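Local coordinates for protein UDP-N-acetylmuramate--L-alanine ligase (PDB 1J6U) that ligates L-alanine to UDP-N-acetylmuramate at the expense of ATP, a cytoplasmic step of peptidoglycan synthesis in cell wall formation, at residues E418-S430 with D442-Y454. Residues are numbered along the deposited sequence; the frame is centred on the assembly and turned at random.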
loop_
_atom_site.group_PDB
_atom_site.type_symbol
_atom_site.label_atom_id
_atom_site.label_comp_id
_atom_site.label_asym_id
_atom_site.label_seq_id
_atom_site.Cartn_x
_atom_site.Cartn_y
_atom_site.Cartn_z
ATOM N N GLU A 418 17.225 12.115 -17.317
ATOM C CA GLU A 418 17.527 12.442 -15.943
ATOM C C GLU A 418 16.698 13.456 -15.189
ATOM O O GLU A 418 16.550 13.319 -13.991
ATOM C CB GLU A 418 19.002 12.801 -15.793
ATOM C CG GLU A 418 19.316 14.239 -16.003
ATOM C CD GLU A 418 20.569 14.622 -15.272
ATOM O OE1 GLU A 418 20.611 14.403 -14.036
ATOM O OE2 GLU A 418 21.502 15.131 -15.932
ATOM N N LYS A 419 16.179 14.475 -15.848
ATOM C CA LYS A 419 15.377 15.457 -15.137
ATOM C C LYS A 419 13.900 15.045 -15.088
ATOM O O LYS A 419 13.265 14.877 -16.121
ATOM C CB LYS A 419 15.546 16.831 -15.786
ATOM C CG LYS A 419 16.750 17.631 -15.266
ATOM C CD LYS A 419 17.808 16.748 -14.624
ATOM C CE LYS A 419 18.650 17.559 -13.624
ATOM N NZ LYS A 419 19.346 16.714 -12.588
ATOM N N LEU A 420 13.361 14.888 -13.880
ATOM C CA LEU A 420 11.985 14.458 -13.689
ATOM C C LEU A 420 10.915 15.210 -14.496
ATOM O O LEU A 420 9.999 14.588 -15.035
ATOM C CB LEU A 420 11.649 14.496 -12.194
ATOM C CG LEU A 420 10.625 13.563 -11.503
ATOM C CD1 LEU A 420 9.252 14.241 -11.412
ATOM C CD2 LEU A 420 10.570 12.181 -12.227
ATOM N N PRO A 421 11.015 16.543 -14.613
ATOM C CA PRO A 421 10.019 17.339 -15.368
ATOM C C PRO A 421 10.009 17.075 -16.876
ATOM O O PRO A 421 9.086 17.448 -17.592
ATOM C CB PRO A 421 10.407 18.772 -15.065
ATOM C CG PRO A 421 11.267 18.667 -13.808
ATOM C CD PRO A 421 12.037 17.407 -14.013
ATOM N N GLU A 422 11.051 16.423 -17.347
ATOM C CA GLU A 422 11.151 16.105 -18.742
ATOM C C GLU A 422 10.386 14.864 -19.106
ATOM O O GLU A 422 9.922 14.741 -20.249
ATOM C CB GLU A 422 12.627 15.950 -19.138
ATOM C CG GLU A 422 13.283 17.288 -19.324
ATOM C CD GLU A 422 12.696 18.074 -20.501
ATOM O OE1 GLU A 422 12.445 19.302 -20.355
ATOM O OE2 GLU A 422 12.502 17.457 -21.577
ATOM N N LEU A 423 10.271 13.948 -18.139
ATOM C CA LEU A 423 9.574 12.660 -18.290
ATOM C C LEU A 423 8.277 12.676 -19.151
ATOM O O LEU A 423 8.213 12.066 -20.222
ATOM C CB LEU A 423 9.280 12.109 -16.893
ATOM C CG LEU A 423 9.749 10.693 -16.582
ATOM C CD1 LEU A 423 11.151 10.513 -17.053
ATOM C CD2 LEU A 423 9.671 10.437 -15.088
ATOM N N GLU A 424 7.248 13.388 -18.710
ATOM C CA GLU A 424 6.015 13.426 -19.481
ATOM C C GLU A 424 6.191 13.954 -20.878
ATOM O O GLU A 424 5.386 13.650 -21.747
ATOM C CB GLU A 424 4.979 14.345 -18.855
ATOM C CG GLU A 424 5.096 14.523 -17.393
ATOM C CD GLU A 424 5.899 15.739 -17.013
ATOM O OE1 GLU A 424 5.682 16.811 -17.658
ATOM O OE2 GLU A 424 6.717 15.600 -16.056
ATOM N N LYS A 425 7.208 14.783 -21.078
ATOM C CA LYS A 425 7.425 15.437 -22.368
ATOM C C LYS A 425 8.070 14.568 -23.425
ATOM O O LYS A 425 7.809 14.686 -24.608
ATOM C CB LYS A 425 8.301 16.690 -22.178
ATOM C CG LYS A 425 8.044 17.492 -20.922
ATOM C CD LYS A 425 7.640 18.904 -21.296
ATOM C CE LYS A 425 7.339 19.766 -20.071
ATOM N NZ LYS A 425 8.577 19.956 -19.278
ATOM N N VAL A 426 8.937 13.708 -22.955
ATOM C CA VAL A 426 9.709 12.823 -23.782
ATOM C C VAL A 426 8.906 11.742 -24.471
ATOM O O VAL A 426 9.287 11.227 -25.531
ATOM C CB VAL A 426 10.780 12.199 -22.870
ATOM C CG1 VAL A 426 11.132 10.830 -23.320
ATOM C CG2 VAL A 426 11.989 13.124 -22.798
ATOM N N ILE A 427 7.782 11.406 -23.858
ATOM C CA ILE A 427 6.950 10.323 -24.333
ATOM C C ILE A 427 6.126 10.577 -25.600
ATOM O O ILE A 427 5.494 11.628 -25.774
ATOM C CB ILE A 427 6.056 9.842 -23.161
ATOM C CG1 ILE A 427 6.953 9.408 -21.999
ATOM C CG2 ILE A 427 5.220 8.674 -23.563
ATOM C CD1 ILE A 427 6.283 9.546 -20.667
ATOM N N SER A 428 6.184 9.601 -26.497
ATOM C CA SER A 428 5.448 9.632 -27.752
ATOM C C SER A 428 4.075 9.009 -27.469
ATOM O O SER A 428 3.995 7.831 -27.125
ATOM C CB SER A 428 6.181 8.780 -28.776
ATOM O OG SER A 428 5.492 8.749 -30.006
ATOM N N VAL A 429 3.001 9.780 -27.584
ATOM C CA VAL A 429 1.693 9.207 -27.343
ATOM C C VAL A 429 1.200 8.425 -28.538
ATOM O O VAL A 429 0.902 8.985 -29.557
ATOM C CB VAL A 429 0.668 10.254 -27.019
ATOM C CG1 VAL A 429 -0.700 9.592 -26.847
ATOM C CG2 VAL A 429 1.049 10.956 -25.739
ATOM N N SER A 430 1.109 7.115 -28.403
ATOM C CA SER A 430 0.613 6.271 -29.482
ATOM C C SER A 430 -0.651 5.491 -29.055
ATOM O O SER A 430 -0.833 5.198 -27.879
ATOM C CB SER A 430 1.707 5.293 -29.890
ATOM O OG SER A 430 2.286 4.704 -28.735
ATOM N N ASP A 442 8.560 10.315 -6.690
ATOM C CA ASP A 442 8.140 11.477 -7.482
ATOM C C ASP A 442 7.359 11.172 -8.759
ATOM O O ASP A 442 6.493 11.936 -9.202
ATOM C CB ASP A 442 9.396 12.191 -7.973
ATOM C CG ASP A 442 9.777 13.316 -7.135
ATOM O OD1 ASP A 442 8.878 13.930 -6.521
ATOM O OD2 ASP A 442 10.987 13.604 -7.115
ATOM N N ILE A 443 7.758 10.084 -9.400
ATOM C CA ILE A 443 7.173 9.714 -10.669
ATOM C C ILE A 443 5.667 9.857 -10.758
ATOM O O ILE A 443 5.138 10.182 -11.817
ATOM C CB ILE A 443 7.639 8.332 -11.073
ATOM C CG1 ILE A 443 7.383 8.177 -12.563
ATOM C CG2 ILE A 443 7.023 7.276 -10.176
ATOM C CD1 ILE A 443 8.108 7.060 -13.148
ATOM N N ILE A 444 4.990 9.676 -9.629
ATOM C CA ILE A 444 3.553 9.815 -9.574
ATOM C C ILE A 444 3.097 11.170 -10.114
ATOM O O ILE A 444 1.993 11.276 -10.667
ATOM C CB ILE A 444 2.982 9.573 -8.112
ATOM C CG1 ILE A 444 1.461 9.568 -8.177
ATOM C CG2 ILE A 444 3.460 10.600 -7.106
ATOM C CD1 ILE A 444 0.913 8.249 -8.822
ATOM N N TYR A 445 3.933 12.202 -9.987
ATOM C CA TYR A 445 3.540 13.520 -10.515
ATOM C C TYR A 445 3.717 13.642 -12.056
ATOM O O TYR A 445 2.974 14.351 -12.721
ATOM C CB TYR A 445 4.314 14.630 -9.791
ATOM C CG TYR A 445 4.124 14.605 -8.288
ATOM C CD1 TYR A 445 5.100 14.048 -7.456
ATOM C CD2 TYR A 445 2.931 15.054 -7.701
ATOM C CE1 TYR A 445 4.899 13.928 -6.074
ATOM C CE2 TYR A 445 2.709 14.940 -6.312
ATOM C CZ TYR A 445 3.703 14.375 -5.500
ATOM O OH TYR A 445 3.530 14.266 -4.121
ATOM N N SER A 446 4.689 12.929 -12.618
ATOM C CA SER A 446 4.926 12.946 -14.054
ATOM C C SER A 446 3.699 12.329 -14.667
ATOM O O SER A 446 3.124 12.855 -15.629
ATOM C CB SER A 446 6.134 12.085 -14.420
ATOM O OG SER A 446 7.235 12.448 -13.618
ATOM N N SER A 447 3.313 11.195 -14.084
ATOM C CA SER A 447 2.147 10.458 -14.518
ATOM C C SER A 447 0.937 11.397 -14.657
ATOM O O SER A 447 0.247 11.398 -15.705
ATOM C CB SER A 447 1.873 9.348 -13.509
ATOM O OG SER A 447 0.622 8.761 -13.755
ATOM N N ARG A 448 0.686 12.207 -13.624
ATOM C CA ARG A 448 -0.441 13.133 -13.662
ATOM C C ARG A 448 -0.184 14.171 -14.719
ATOM O O ARG A 448 -1.082 14.535 -15.483
ATOM C CB ARG A 448 -0.666 13.843 -12.316
ATOM C CG ARG A 448 -1.122 12.908 -11.163
ATOM C CD ARG A 448 -0.916 13.552 -9.767
ATOM N NE ARG A 448 -1.193 12.652 -8.637
ATOM C CZ ARG A 448 -0.881 12.928 -7.365
ATOM N NH1 ARG A 448 -0.277 14.075 -7.060
ATOM N NH2 ARG A 448 -1.176 12.064 -6.394
ATOM N N ARG A 449 1.051 14.645 -14.787
ATOM C CA ARG A 449 1.320 15.653 -15.784
ATOM C C ARG A 449 1.141 15.075 -17.177
ATOM O O ARG A 449 0.574 15.750 -18.030
ATOM C CB ARG A 449 2.688 16.283 -15.556
ATOM C CG ARG A 449 2.630 17.263 -14.394
ATOM C CD ARG A 449 3.835 18.160 -14.365
ATOM N NE ARG A 449 5.060 17.427 -14.048
ATOM C CZ ARG A 449 5.537 17.261 -12.819
ATOM N NH1 ARG A 449 4.891 17.782 -11.780
ATOM N NH2 ARG A 449 6.657 16.568 -12.639
ATOM N N PHE A 450 1.540 13.813 -17.380
ATOM C CA PHE A 450 1.368 13.137 -18.674
ATOM C C PHE A 450 -0.117 13.049 -19.033
ATOM O O PHE A 450 -0.516 13.221 -20.190
ATOM C CB PHE A 450 1.929 11.727 -18.617
ATOM C CG PHE A 450 1.781 10.963 -19.907
ATOM C CD1 PHE A 450 2.375 11.435 -21.078
ATOM C CD2 PHE A 450 1.044 9.758 -19.957
ATOM C CE1 PHE A 450 2.243 10.720 -22.302
ATOM C CE2 PHE A 450 0.908 9.037 -21.155
ATOM C CZ PHE A 450 1.508 9.518 -22.337
ATOM N N VAL A 451 -0.949 12.796 -18.035
ATOM C CA VAL A 451 -2.353 12.678 -18.321
ATOM C C VAL A 451 -2.842 14.045 -18.723
ATOM O O VAL A 451 -3.518 14.199 -19.751
ATOM C CB VAL A 451 -3.135 12.109 -17.099
ATOM C CG1 VAL A 451 -4.642 12.262 -17.311
ATOM C CG2 VAL A 451 -2.803 10.639 -16.922
ATOM N N GLU A 452 -2.497 15.051 -17.929
ATOM C CA GLU A 452 -2.918 16.408 -18.268
ATOM C C GLU A 452 -2.485 16.791 -19.699
ATOM O O GLU A 452 -3.256 17.393 -20.447
ATOM C CB GLU A 452 -2.372 17.400 -17.230
ATOM C CG GLU A 452 -3.051 17.254 -15.858
ATOM C CD GLU A 452 -2.359 18.010 -14.717
ATOM O OE1 GLU A 452 -1.105 18.119 -14.735
ATOM O OE2 GLU A 452 -3.073 18.469 -13.786
ATOM N N ARG A 453 -1.267 16.425 -20.082
ATOM C CA ARG A 453 -0.743 16.735 -21.413
ATOM C C ARG A 453 -1.664 16.117 -22.440
ATOM O O ARG A 453 -2.146 16.785 -23.356
ATOM C CB ARG A 453 0.679 16.165 -21.567
ATOM C CG ARG A 453 1.146 16.037 -23.005
ATOM C CD ARG A 453 2.508 15.302 -23.131
ATOM N NE ARG A 453 2.761 14.992 -24.541
ATOM C CZ ARG A 453 3.665 14.125 -25.003
ATOM N NH1 ARG A 453 4.452 13.450 -24.183
ATOM N NH2 ARG A 453 3.734 13.888 -26.302
ATOM N N TYR A 454 -1.910 14.823 -22.264
ATOM C CA TYR A 454 -2.786 14.056 -23.144
ATOM C C TYR A 454 -4.123 14.728 -23.302
ATOM O O TYR A 454 -4.576 14.972 -24.414
ATOM C CB TYR A 454 -3.060 12.668 -22.572
ATOM C CG TYR A 454 -3.818 11.816 -23.531
ATOM C CD1 TYR A 454 -3.142 11.069 -24.503
ATOM C CD2 TYR A 454 -5.209 11.801 -23.524
ATOM C CE1 TYR A 454 -3.819 10.330 -25.442
ATOM C CE2 TYR A 454 -5.906 11.052 -24.483
ATOM C CZ TYR A 454 -5.199 10.324 -25.438
ATOM O OH TYR A 454 -5.864 9.629 -26.432
#
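Asp442 sets its CB against CG of Leu420, and a turn later Ser446 lays its OG against two leucine methyls, 3.5 Å from both Leu420 CD1 and Leu423 CD2. Arg449 follows with a salt bridge, NE to Glu424 OE2 at 3.2 Å; the bond is nearly straight (N-H...O 162°), yet the oxygen is met from above the carboxylate, whose plane stands 77° from the guanidinium. The ring of Phe450, a chi1 of 180° setting CG opposite the backbone N, reaches Val429 CG2 with CE1 at 3.6 Å and also touches Ile427 CG2.

Arg453 illustrates how one guanidinium can clasp two carbonyls, of a weakly bonded helical turn and the residue after it: NH1 donates to Glu424 O and Ile427 O, each at 2.6 Å, while NH2 reaches Ile427 O. A leucine in its place would probably leave these two carbonyls without their shared donor and the chain after 423-426 freer to shift. Tyr454 ends with its ring edge on Val429 CG1, its hydroxyl hydrogen-bonded to Asp319 OD1.

Helix 443-457 and the weakly bonded turn 423-426 lie against the C-terminal domain's sheet, Ile427 and Ile443 both packing on Phe437 of strand 433-438 and Ile356 of strand 352-357.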